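SmhA (Serratia marcescens, PDB 7A27) probably serves as one component of a three-part bacterial toxin that forms helical pores in target membranes. Local coordinates at residues L172-I176 against K259-Y264; V202-P206 against Y264-A268; L34-Q38 against I233-Q237; Y57-L61 against V280-A284; A175-I180 against E252-Y257. All blocks are in the same frame, centred on the assembly; numbering follows the deposited sequence.

Contact 1: residues L172-I176 against K259-Y264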
# COMPACT_ATOMS: atom_id res chain seq x y z
N LEU A 172 0.61 23.67 -2.41
CA LEU A 172 1.63 22.97 -3.24
C LEU A 172 1.80 21.52 -2.77
O LEU A 172 1.85 20.64 -3.64
CB LEU A 172 2.94 23.76 -3.20
CG LEU A 172 2.92 25.02 -4.06
CD1 LEU A 172 4.08 25.95 -3.72
CD2 LEU A 172 2.94 24.65 -5.54
N ASN A 173 1.91 21.26 -1.46
CA ASN A 173 2.04 19.88 -0.92
C ASN A 173 0.82 19.05 -1.37
O ASN A 173 1.00 17.88 -1.73
CB ASN A 173 2.19 19.86 0.61
CG ASN A 173 3.52 20.37 1.12
OD1 ASN A 173 4.59 20.06 0.58
ND2 ASN A 173 3.47 21.13 2.20
N GLU A 174 -0.38 19.65 -1.37
CA GLU A 174 -1.63 18.98 -1.79
C GLU A 174 -1.55 18.64 -3.29
O GLU A 174 -2.00 17.54 -3.65
CB GLU A 174 -2.86 19.83 -1.44
CG GLU A 174 -3.71 19.25 -0.32
CD GLU A 174 -5.10 19.87 -0.14
OE1 GLU A 174 -5.25 21.12 -0.34
OE2 GLU A 174 -6.07 19.09 0.20
N ALA A 175 -0.97 19.52 -4.12
CA ALA A 175 -0.83 19.33 -5.58
C ALA A 175 0.18 18.22 -5.87
O ALA A 175 -0.09 17.38 -6.75
CB ALA A 175 -0.37 20.61 -6.22
N ILE A 176 1.32 18.26 -5.19
CA ILE A 176 2.46 17.31 -5.35
C ILE A 176 1.98 15.88 -5.04
O ILE A 176 2.42 14.94 -5.72
CB ILE A 176 3.60 17.73 -4.41
CG1 ILE A 176 4.28 19.01 -4.90
CG2 ILE A 176 4.59 16.60 -4.20
CD1 ILE A 176 5.21 19.63 -3.88
N LYS A 259 8.45 25.55 -7.38
CA LYS A 259 7.63 26.54 -6.63
C LYS A 259 7.70 26.27 -5.13
O LYS A 259 7.71 27.25 -4.35
CB LYS A 259 6.16 26.53 -7.10
CG LYS A 259 5.95 27.00 -8.53
CD LYS A 259 4.66 27.80 -8.79
CE LYS A 259 3.47 26.96 -9.17
NZ LYS A 259 3.60 26.45 -10.56
N LEU A 260 7.74 24.99 -4.73
CA LEU A 260 7.81 24.60 -3.30
C LEU A 260 9.10 25.15 -2.69
O LEU A 260 9.04 25.70 -1.56
CB LEU A 260 7.74 23.07 -3.17
CG LEU A 260 7.73 22.56 -1.73
CD1 LEU A 260 6.51 23.11 -1.01
CD2 LEU A 260 7.78 21.04 -1.63
N ALA A 261 10.22 25.03 -3.41
CA ALA A 261 11.55 25.50 -2.97
C ALA A 261 11.47 26.99 -2.64
O ALA A 261 11.86 27.38 -1.53
CB ALA A 261 12.57 25.21 -4.03
N VAL A 262 10.94 27.77 -3.58
CA VAL A 262 10.77 29.25 -3.51
C VAL A 262 9.91 29.61 -2.30
O VAL A 262 10.29 30.54 -1.54
CB VAL A 262 10.16 29.79 -4.83
CG1 VAL A 262 9.66 31.22 -4.71
CG2 VAL A 262 11.13 29.65 -5.99
N ALA A 263 8.80 28.89 -2.10
CA ALA A 263 7.79 29.17 -1.05
C ALA A 263 8.37 28.96 0.35
O ALA A 263 7.99 29.75 1.24
CB ALA A 263 6.55 28.34 -1.27
N TYR A 264 9.22 27.93 0.56
CA TYR A 264 9.85 27.66 1.87
C TYR A 264 10.88 28.77 2.15
O TYR A 264 10.94 29.27 3.29
CB TYR A 264 10.46 26.26 1.98
CG TYR A 264 9.51 25.12 2.27
CD1 TYR A 264 8.85 25.01 3.48
CD2 TYR A 264 9.32 24.09 1.36
CE1 TYR A 264 8.01 23.95 3.76
CE2 TYR A 264 8.47 23.02 1.62
CZ TYR A 264 7.81 22.94 2.83
OH TYR A 264 6.96 21.88 3.05

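Contact 2: residues V202-P206 against Y264-A268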
# COMPACT_ATOMS: atom_id res chain seq x y z
N VAL A 202 14.46 18.37 -2.71
CA VAL A 202 13.57 19.18 -3.59
C VAL A 202 13.47 20.63 -3.10
O VAL A 202 13.17 21.52 -3.92
CB VAL A 202 12.18 18.53 -3.65
CG1 VAL A 202 12.24 17.15 -4.28
CG2 VAL A 202 11.52 18.46 -2.28
N ALA A 203 13.72 20.84 -1.81
CA ALA A 203 13.62 22.15 -1.14
C ALA A 203 14.56 22.20 0.07
O ALA A 203 15.15 21.17 0.41
CB ALA A 203 12.20 22.38 -0.71
N ALA A 204 14.66 23.36 0.69
CA ALA A 204 15.55 23.61 1.85
C ALA A 204 15.00 24.76 2.68
O ALA A 204 14.32 25.63 2.10
CB ALA A 204 16.92 23.90 1.32
N VAL A 205 15.31 24.76 3.97
CA VAL A 205 14.86 25.78 4.95
C VAL A 205 16.09 26.38 5.63
O VAL A 205 16.64 25.75 6.52
CB VAL A 205 13.90 25.18 6.00
CG1 VAL A 205 13.34 26.25 6.95
CG2 VAL A 205 12.76 24.41 5.35
N PRO A 206 16.57 27.57 5.22
CA PRO A 206 17.62 28.27 5.96
C PRO A 206 17.21 28.47 7.43
O PRO A 206 16.07 28.83 7.64
CB PRO A 206 17.74 29.62 5.25
CG PRO A 206 17.21 29.36 3.84
CD PRO A 206 16.16 28.27 4.00
N TYR A 264 9.22 27.93 0.56
CA TYR A 264 9.85 27.66 1.87
C TYR A 264 10.88 28.77 2.15
O TYR A 264 10.94 29.27 3.29
CB TYR A 264 10.46 26.26 1.98
CG TYR A 264 9.51 25.12 2.27
CD1 TYR A 264 8.85 25.01 3.48
CD2 TYR A 264 9.32 24.09 1.36
CE1 TYR A 264 8.01 23.95 3.76
CE2 TYR A 264 8.47 23.02 1.62
CZ TYR A 264 7.81 22.94 2.83
OH TYR A 264 6.96 21.88 3.05
N ARG A 265 11.64 29.19 1.14
CA ARG A 265 12.65 30.28 1.28
C ARG A 265 11.93 31.53 1.81
O ARG A 265 12.48 32.19 2.71
CB ARG A 265 13.37 30.56 -0.05
CG ARG A 265 14.06 29.35 -0.66
CD ARG A 265 14.96 29.68 -1.83
NE ARG A 265 16.11 30.41 -1.34
CZ ARG A 265 17.16 29.88 -0.68
NH1 ARG A 265 18.17 30.65 -0.29
NH2 ARG A 265 17.21 28.58 -0.40
N ALA A 266 10.73 31.80 1.31
CA ALA A 266 9.89 32.96 1.70
C ALA A 266 9.42 32.87 3.16
O ALA A 266 9.69 33.79 3.93
CB ALA A 266 8.70 33.07 0.77
N LEU A 267 8.75 31.78 3.53
CA LEU A 267 8.21 31.59 4.90
C LEU A 267 9.35 31.54 5.93
O LEU A 267 9.16 32.01 7.07
CB LEU A 267 7.37 30.31 4.93
CG LEU A 267 6.73 29.97 6.27
CD1 LEU A 267 5.87 31.13 6.77
CD2 LEU A 267 5.90 28.69 6.20
N ALA A 268 10.51 31.00 5.52
CA ALA A 268 11.69 30.79 6.38
C ALA A 268 12.29 32.12 6.87
O ALA A 268 12.78 32.14 8.03
CB ALA A 268 12.71 29.99 5.63

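Contact 3: residues L34-Q38 against I233-Q237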
# COMPACT_ATOMS: atom_id res chain seq x y z
N LEU A 34 10.52 7.28 2.57
CA LEU A 34 10.70 8.75 2.49
C LEU A 34 10.86 9.29 3.91
O LEU A 34 11.77 10.08 4.13
CB LEU A 34 9.52 9.38 1.76
CG LEU A 34 9.61 10.89 1.55
CD1 LEU A 34 10.71 11.26 0.57
CD2 LEU A 34 8.29 11.43 1.06
N LEU A 35 10.02 8.87 4.85
CA LEU A 35 10.07 9.31 6.28
C LEU A 35 11.39 8.91 6.94
O LEU A 35 11.87 9.70 7.83
CB LEU A 35 8.91 8.67 7.03
CG LEU A 35 7.57 9.36 6.86
CD1 LEU A 35 6.49 8.49 7.45
CD2 LEU A 35 7.58 10.73 7.51
N LEU A 36 11.96 7.77 6.55
CA LEU A 36 13.21 7.19 7.13
C LEU A 36 14.45 7.78 6.45
O LEU A 36 15.52 7.67 7.06
CB LEU A 36 13.18 5.67 6.99
CG LEU A 36 12.12 4.97 7.83
CD1 LEU A 36 11.89 3.54 7.37
CD2 LEU A 36 12.51 5.00 9.30
N SER A 37 14.32 8.33 5.24
CA SER A 37 15.44 8.93 4.46
C SER A 37 15.59 10.40 4.83
O SER A 37 16.72 10.91 4.82
CB SER A 37 15.25 8.76 2.97
OG SER A 37 15.16 7.38 2.64
N GLN A 38 14.48 11.04 5.14
CA GLN A 38 14.41 12.48 5.50
C GLN A 38 15.41 12.75 6.62
O GLN A 38 15.39 12.04 7.62
CB GLN A 38 12.98 12.84 5.91
CG GLN A 38 12.82 14.27 6.42
CD GLN A 38 13.31 15.29 5.42
OE1 GLN A 38 12.93 15.28 4.25
NE2 GLN A 38 14.17 16.18 5.89
N ILE A 233 14.91 19.02 2.58
CA ILE A 233 13.60 18.35 2.38
C ILE A 233 13.70 17.33 1.24
O ILE A 233 14.02 17.72 0.09
CB ILE A 233 12.50 19.38 2.10
CG1 ILE A 233 12.39 20.37 3.27
CG2 ILE A 233 11.18 18.69 1.81
CD1 ILE A 233 11.51 21.58 3.02
N SER A 234 13.44 16.07 1.56
CA SER A 234 13.45 14.93 0.61
C SER A 234 12.03 14.79 0.04
O SER A 234 11.05 15.02 0.78
CB SER A 234 13.93 13.66 1.28
OG SER A 234 15.22 13.83 1.87
N GLY A 235 11.94 14.49 -1.25
CA GLY A 235 10.65 14.29 -1.93
C GLY A 235 10.73 13.12 -2.89
O GLY A 235 11.85 12.86 -3.41
N ILE A 236 9.60 12.42 -3.09
CA ILE A 236 9.49 11.30 -4.07
C ILE A 236 9.77 11.87 -5.46
O ILE A 236 9.47 13.07 -5.67
CB ILE A 236 8.09 10.64 -4.05
CG1 ILE A 236 7.70 10.11 -2.67
CG2 ILE A 236 8.01 9.54 -5.10
CD1 ILE A 236 8.59 9.03 -2.14
N GLN A 237 10.32 11.05 -6.36
CA GLN A 237 10.58 11.43 -7.77
C GLN A 237 10.28 10.22 -8.65
O GLN A 237 10.31 9.09 -8.15
CB GLN A 237 12.02 11.86 -7.95
CG GLN A 237 12.15 13.10 -8.83
CD GLN A 237 11.90 14.40 -8.11
OE1 GLN A 237 12.33 14.62 -6.97
NE2 GLN A 237 11.38 15.35 -8.88

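Contact 4: residues Y57-L61 against V280-A284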
# COMPACT_ATOMS: atom_id res chain seq x y z
N TYR A 57 7.74 14.18 17.19
CA TYR A 57 6.81 13.74 16.12
C TYR A 57 7.61 13.02 15.03
O TYR A 57 7.19 11.93 14.60
CB TYR A 57 6.02 14.92 15.56
CG TYR A 57 4.98 14.59 14.51
CD1 TYR A 57 3.96 13.68 14.76
CD2 TYR A 57 4.94 15.28 13.31
CE1 TYR A 57 2.97 13.42 13.82
CE2 TYR A 57 3.96 15.04 12.36
CZ TYR A 57 2.97 14.12 12.61
OH TYR A 57 2.01 13.91 11.67
N GLN A 58 8.72 13.61 14.60
CA GLN A 58 9.58 13.03 13.53
C GLN A 58 10.06 11.65 13.99
O GLN A 58 10.06 10.71 13.15
CB GLN A 58 10.72 13.99 13.18
CG GLN A 58 11.42 13.63 11.88
CD GLN A 58 12.32 14.73 11.38
OE1 GLN A 58 12.89 15.51 12.15
NE2 GLN A 58 12.48 14.78 10.07
N ASN A 59 10.42 11.52 15.27
CA ASN A 59 10.91 10.25 15.87
C ASN A 59 9.76 9.23 15.87
O ASN A 59 9.97 8.11 15.39
CB ASN A 59 11.44 10.42 17.29
CG ASN A 59 12.11 9.15 17.76
OD1 ASN A 59 11.56 8.44 18.60
ND2 ASN A 59 13.24 8.80 17.15
N GLN A 60 8.59 9.62 16.36
CA GLN A 60 7.42 8.72 16.50
C GLN A 60 6.99 8.22 15.11
O GLN A 60 6.55 7.07 15.02
CB GLN A 60 6.37 9.41 17.37
CG GLN A 60 5.18 8.52 17.73
CD GLN A 60 5.50 7.23 18.46
OE1 GLN A 60 5.16 6.13 18.00
NE2 GLN A 60 6.14 7.36 19.62
N LEU A 61 7.18 9.02 14.05
CA LEU A 61 6.82 8.64 12.65
C LEU A 61 7.83 7.63 12.09
O LEU A 61 7.38 6.66 11.46
CB LEU A 61 6.78 9.88 11.75
CG LEU A 61 5.55 10.77 11.88
CD1 LEU A 61 5.77 12.06 11.11
CD2 LEU A 61 4.29 10.06 11.40
N VAL A 280 7.53 18.28 7.52
CA VAL A 280 7.41 16.96 8.21
C VAL A 280 5.97 16.48 8.09
O VAL A 280 5.78 15.31 7.71
CB VAL A 280 7.83 17.03 9.69
CG1 VAL A 280 7.46 15.76 10.45
CG2 VAL A 280 9.31 17.30 9.83
N GLN A 281 5.01 17.35 8.41
CA GLN A 281 3.56 17.05 8.41
C GLN A 281 3.12 16.63 7.01
O GLN A 281 2.23 15.75 6.92
CB GLN A 281 2.77 18.25 8.93
CG GLN A 281 1.28 18.12 8.75
CD GLN A 281 0.72 16.84 9.31
OE1 GLN A 281 1.31 16.22 10.21
NE2 GLN A 281 -0.43 16.44 8.76
N ALA A 282 3.69 17.22 5.95
CA ALA A 282 3.35 16.88 4.55
C ALA A 282 3.70 15.41 4.28
O ALA A 282 2.92 14.72 3.62
CB ALA A 282 4.07 17.82 3.62
N GLN A 283 4.86 14.97 4.79
CA GLN A 283 5.37 13.58 4.65
C GLN A 283 4.51 12.63 5.49
O GLN A 283 4.17 11.53 5.00
CB GLN A 283 6.85 13.53 5.03
CG GLN A 283 7.78 14.30 4.10
CD GLN A 283 9.18 14.44 4.66
OE1 GLN A 283 9.39 14.44 5.88
NE2 GLN A 283 10.14 14.54 3.75
N ALA A 284 4.14 13.04 6.71
CA ALA A 284 3.28 12.25 7.63
C ALA A 284 1.94 12.00 6.94
O ALA A 284 1.50 10.85 6.94
CB ALA A 284 3.10 12.99 8.93

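Contact 5: residues A175-I180 against E252-Y257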
# COMPACT_ATOMS: atom_id res chain seq x y z
N ALA A 175 -0.97 19.52 -4.12
CA ALA A 175 -0.83 19.33 -5.58
C ALA A 175 0.18 18.22 -5.87
O ALA A 175 -0.09 17.38 -6.75
CB ALA A 175 -0.37 20.61 -6.22
N ILE A 176 1.32 18.26 -5.19
CA ILE A 176 2.46 17.31 -5.35
C ILE A 176 1.98 15.88 -5.04
O ILE A 176 2.42 14.94 -5.72
CB ILE A 176 3.60 17.73 -4.41
CG1 ILE A 176 4.28 19.01 -4.90
CG2 ILE A 176 4.59 16.60 -4.20
CD1 ILE A 176 5.21 19.63 -3.88
N ALA A 177 1.12 15.73 -4.03
CA ALA A 177 0.56 14.43 -3.61
C ALA A 177 -0.26 13.86 -4.76
O ALA A 177 -0.10 12.67 -5.01
CB ALA A 177 -0.26 14.60 -2.36
N LYS A 178 -1.07 14.69 -5.44
CA LYS A 178 -1.91 14.27 -6.59
C LYS A 178 -0.99 13.80 -7.73
O LYS A 178 -1.32 12.76 -8.37
CB LYS A 178 -2.90 15.35 -7.02
CG LYS A 178 -3.97 15.71 -5.99
CD LYS A 178 -5.32 16.18 -6.56
CE LYS A 178 -5.34 17.53 -7.25
NZ LYS A 178 -5.01 18.64 -6.31
N ASN A 179 0.13 14.49 -7.96
CA ASN A 179 1.12 14.16 -9.01
C ASN A 179 1.75 12.80 -8.70
O ASN A 179 1.76 11.95 -9.60
CB ASN A 179 2.21 15.22 -9.13
CG ASN A 179 1.74 16.54 -9.71
OD1 ASN A 179 2.35 17.58 -9.45
ND2 ASN A 179 0.67 16.52 -10.50
N ILE A 180 2.25 12.60 -7.49
CA ILE A 180 2.91 11.32 -7.09
C ILE A 180 1.93 10.18 -7.34
O ILE A 180 2.32 9.21 -8.01
CB ILE A 180 3.40 11.34 -5.63
CG1 ILE A 180 4.48 12.40 -5.43
CG2 ILE A 180 3.89 9.96 -5.22
CD1 ILE A 180 4.84 12.66 -3.99
N GLU A 252 4.37 18.34 -14.12
CA GLU A 252 3.72 19.09 -13.01
C GLU A 252 4.57 18.94 -11.74
O GLU A 252 4.79 19.95 -11.04
CB GLU A 252 2.28 18.62 -12.72
CG GLU A 252 1.22 19.24 -13.63
CD GLU A 252 -0.20 18.69 -13.54
OE1 GLU A 252 -0.87 18.76 -14.57
OE2 GLU A 252 -0.66 18.23 -12.46
N LEU A 253 5.04 17.73 -11.46
CA LEU A 253 5.85 17.45 -10.25
C LEU A 253 7.13 18.30 -10.29
O LEU A 253 7.45 18.88 -9.24
CB LEU A 253 6.17 15.95 -10.18
CG LEU A 253 6.86 15.48 -8.90
CD1 LEU A 253 6.09 15.90 -7.67
CD2 LEU A 253 7.04 13.98 -8.90
N LYS A 254 7.81 18.39 -11.43
CA LYS A 254 9.06 19.18 -11.57
C LYS A 254 8.74 20.65 -11.26
O LYS A 254 9.42 21.24 -10.39
CB LYS A 254 9.66 19.01 -12.97
CG LYS A 254 11.02 19.67 -13.16
CD LYS A 254 11.52 19.67 -14.60
CE LYS A 254 12.82 20.45 -14.75
NZ LYS A 254 13.06 20.83 -16.16
N ALA A 255 7.73 21.20 -11.95
CA ALA A 255 7.24 22.59 -11.82
C ALA A 255 6.83 22.88 -10.36
O ALA A 255 7.25 23.93 -9.83
CB ALA A 255 6.09 22.79 -12.77
N ASN A 256 6.05 22.00 -9.74
CA ASN A 256 5.58 22.17 -8.34
C ASN A 256 6.76 22.16 -7.36
O ASN A 256 6.76 22.99 -6.45
CB ASN A 256 4.48 21.16 -8.00
CG ASN A 256 3.15 21.54 -8.62
OD1 ASN A 256 2.90 22.71 -8.91
ND2 ASN A 256 2.29 20.55 -8.82
N TYR A 257 7.74 21.26 -7.52
CA TYR A 257 8.92 21.23 -6.62
C TYR A 257 9.66 22.57 -6.74
O TYR A 257 10.04 23.14 -5.70
CB TYR A 257 9.81 20.00 -6.83
CG TYR A 257 9.33 18.72 -6.19
CD1 TYR A 257 8.93 18.68 -4.86
CD2 TYR A 257 9.36 17.51 -6.86
CE1 TYR A 257 8.52 17.51 -4.25
CE2 TYR A 257 8.96 16.32 -6.27
CZ TYR A 257 8.53 16.31 -4.95
OH TYR A 257 8.14 15.14 -4.35

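Contact 1: residues L172-I176 against K259-Y264
L172 drives its side chain against the turn K259-A263 in an antiparallel helix pair, helix 160-188 running alongside helix 247-268. The two short segments are 159° apart in N-to-C direction, and their axes come no nearer than 11.1 Å, so the interface is made by side chains spanning the gap. CD1 of L172 is 3.9 Å from the carbonyl carbon C of K259 and also meets CB of A263, at 4.2 Å. CB of K259 closes over both methyls of L172 while its amine end leads away. From the same helix, L260 also faces helix 160-188. Its CG lies opposite the backbone N across the CA-CB bond (chi1 -177°), which swings the isopropyl group between L172 and I176: CD1 is 4.2 Å from CB of L172, and CD2 is 3.7 Å from CD1 of I176, the two chains crossing at roughly a right angle. This apolar patch is largely buried and no hydrogen bond spans the segments. Further out, A263 also packs on T168 and I169, one turn earlier on helix 160-188, and Y264 reaches S275 and S279 of helix 272-299. N173 touches A282 on that same helix, so a third helix flanks the polar margin. There N173 turns its amide plane 46° from the Y264 ring, with ND2 3.7 Å from the phenol OH.

Contact 2: residues V202-P206 against Y264-A268
A203 and Y264 meet where strand 198-206 lies on the last turns of helix 247-268: CB of A203 is 3.9 Å from CD2 of the ring. The ring gets there because its CG sits beside the backbone N, with the carbonyl carbon on the far side (chi1 -80°), which turns the ring toward A203 and V205. Its approach to A203 is oblique, and so is that of V205, whose CG2 is 4.4 Å from CD1 of Y264. V205 divides its two methyls by its own torsion (chi1 -175°). CG1, trans to the backbone N, goes to CB of A268 at 4.0 Å, while CG2, beside that N, faces the tyrosine. One valine thus bridges two residues a helical turn apart. P206 adds a second lid to A268, with ring atom CD 4.2 Å from CB of A268, and its CG is 4.3 Å from NH2 of R265. That arginine leaves the helix extended and then bends near its end, so the guanidinium comes back obliquely to the proline at the exposed margin. A204 turns its CB away from the helix and contributes backbone instead: its O is 3.9 Å from CB of Y264. No hydrogen bond joins the segments. The strand and helix run nearly parallel, 13° apart. Backbone bonds from V202, A203 and V205 tie the strand to I233 and Y231 of its antiparallel partner, consistent with the apolar two-stranded beta-tongue of ClyA-like toxins resting on a head-domain helix.

Contact 3: residues L34-Q38 against I233-Q237
Q38 grips S234 as helix 14-37 gives out beside strand 230-237 of the two-stranded antiparallel hairpin, a helix end docked on a beta edge. The amide oxygen OE1 of Q38 accepts the backbone N-H of S234 at 2.8 Å, nearly straight (171° at the hydrogen) and in the carbonyl plane. A bend at chi2 of 55° turns the glutamine end to the strand. The same OE1 also accepts from Q283 NE2 of helix 272-299, and NE2 of Q38 donates to M232 O; together these bonds fix the rotation of the buried amide. The tight apolar half belongs to L34. Its CD1 lies 3.8 Å from O of S234 and 4.1 Å from CB of that serine, while CD2 packs 4.0 Å from CG1 of I236. I236 also packs on L197 and L362, and its side chain is about 8 Å from that of N359, which binds calcium in a crystal structure of this protein; none is bound here. Looser and partly exposed is the edge at S37. Its OG is hydrogen-bonded to N33 O in its own helix and to NE2 of Q199 on strand 198-206; across the contact, O of S37 stays 4.4 Å from OG of S234.

Contact 4: residues Y57-L61 against V280-A284
The phenol OH of Y57 donates to OE1 of Q281 at 2.8 Å, meeting it in the carbonyl plane with a C=O...O angle of 154°. Ring and amide are turned only 20° apart. A bend at chi2 carries the Q281 amide back toward the tyrosine. Along its length the ring meets apolar groups: CD2 of Y57 is 3.8 Å from CG1 of V280, its chain sliding past the valine in the opposite direction, and CZ is 3.9 Å from CB of A284. Y57 reaches this far because its CG lies trans to the backbone N, directing the ring across to helix 272-299. The elements are two long helices, 48-96 and 272-299, of the elongated helical bundle, running parallel within 23° over these segments and 11.0 Å apart at the axes. One turn along, L61 fills the gap: its CD1 is 3.6 Å from CB of A284 and 4.1 Å from CG1 of V280. CD1 of L61 also lies over one face of the Y57 ring, offset toward the rim. F147 stacks on Y57 from helix 104-155, adding a third helix. Q58 crosses V280 at about a right angle, NE2 standing 4.1 Å from CG2 of V280, while OE1 of Q58 accepts from the backbone N of L41.

Contact 5: residues A175-I180 against E252-Y257
N179 and N256 each place CG beside their own backbone N and opposite the carbonyl carbon (chi1 -70° for N179), and these matched torsions bring two carboxamides together between the helices. Their planes are nearly coplanar. ND2 of N256 donates to OD1 of N179 at 3.0 Å, somewhat bent at the hydrogen (137°). The other end of the buried N179 amide is used too: ND2 gives 2.9 Å to OE2 of E252, on the anti side of the carboxylate and out of its plane. Two bonds at opposite ends hold this amide against flipping, and the carboxylate would probably polarise it. OE1 of E252 is held by Q248. Beside this polar row lies an apolar one. I176 sends CG2 to 3.8 Å from CD1 of L253, CG1 to 3.8 Å from CB of N256, and CD1 to 3.9 Å from CE1 of Y257. With N-to-C directions 156° apart, the segments form an antiparallel helix pair packed beside the two-stranded sheet and joined to it through Y257, whose hydroxyl bonds to I236 O of strand 230-237.

Contacts 1 and 5 hold the same two helices, 160-188 and 247-268, and both use I176 in packing, but their chemistry differs: contact 1 is mainly apolar, with no hydrogen bond across, while contact 5 is knit by amides and a carboxylate. Contact 2 carries helix 247-268 on to the hairpin through Y264, which it shares with contact 1, and is the least buried of the set. All touching residues of contact 4 are buried, and all but S37 in contact 3. Contact 3 fastens the hairpin to the end of helix 14-37, contact 4 joins two long bundle helices, and Q283 links the two. The hairpin joins contacts 2 and 3 by backbone bonds, whereas contacts 4 and 5 do not touch.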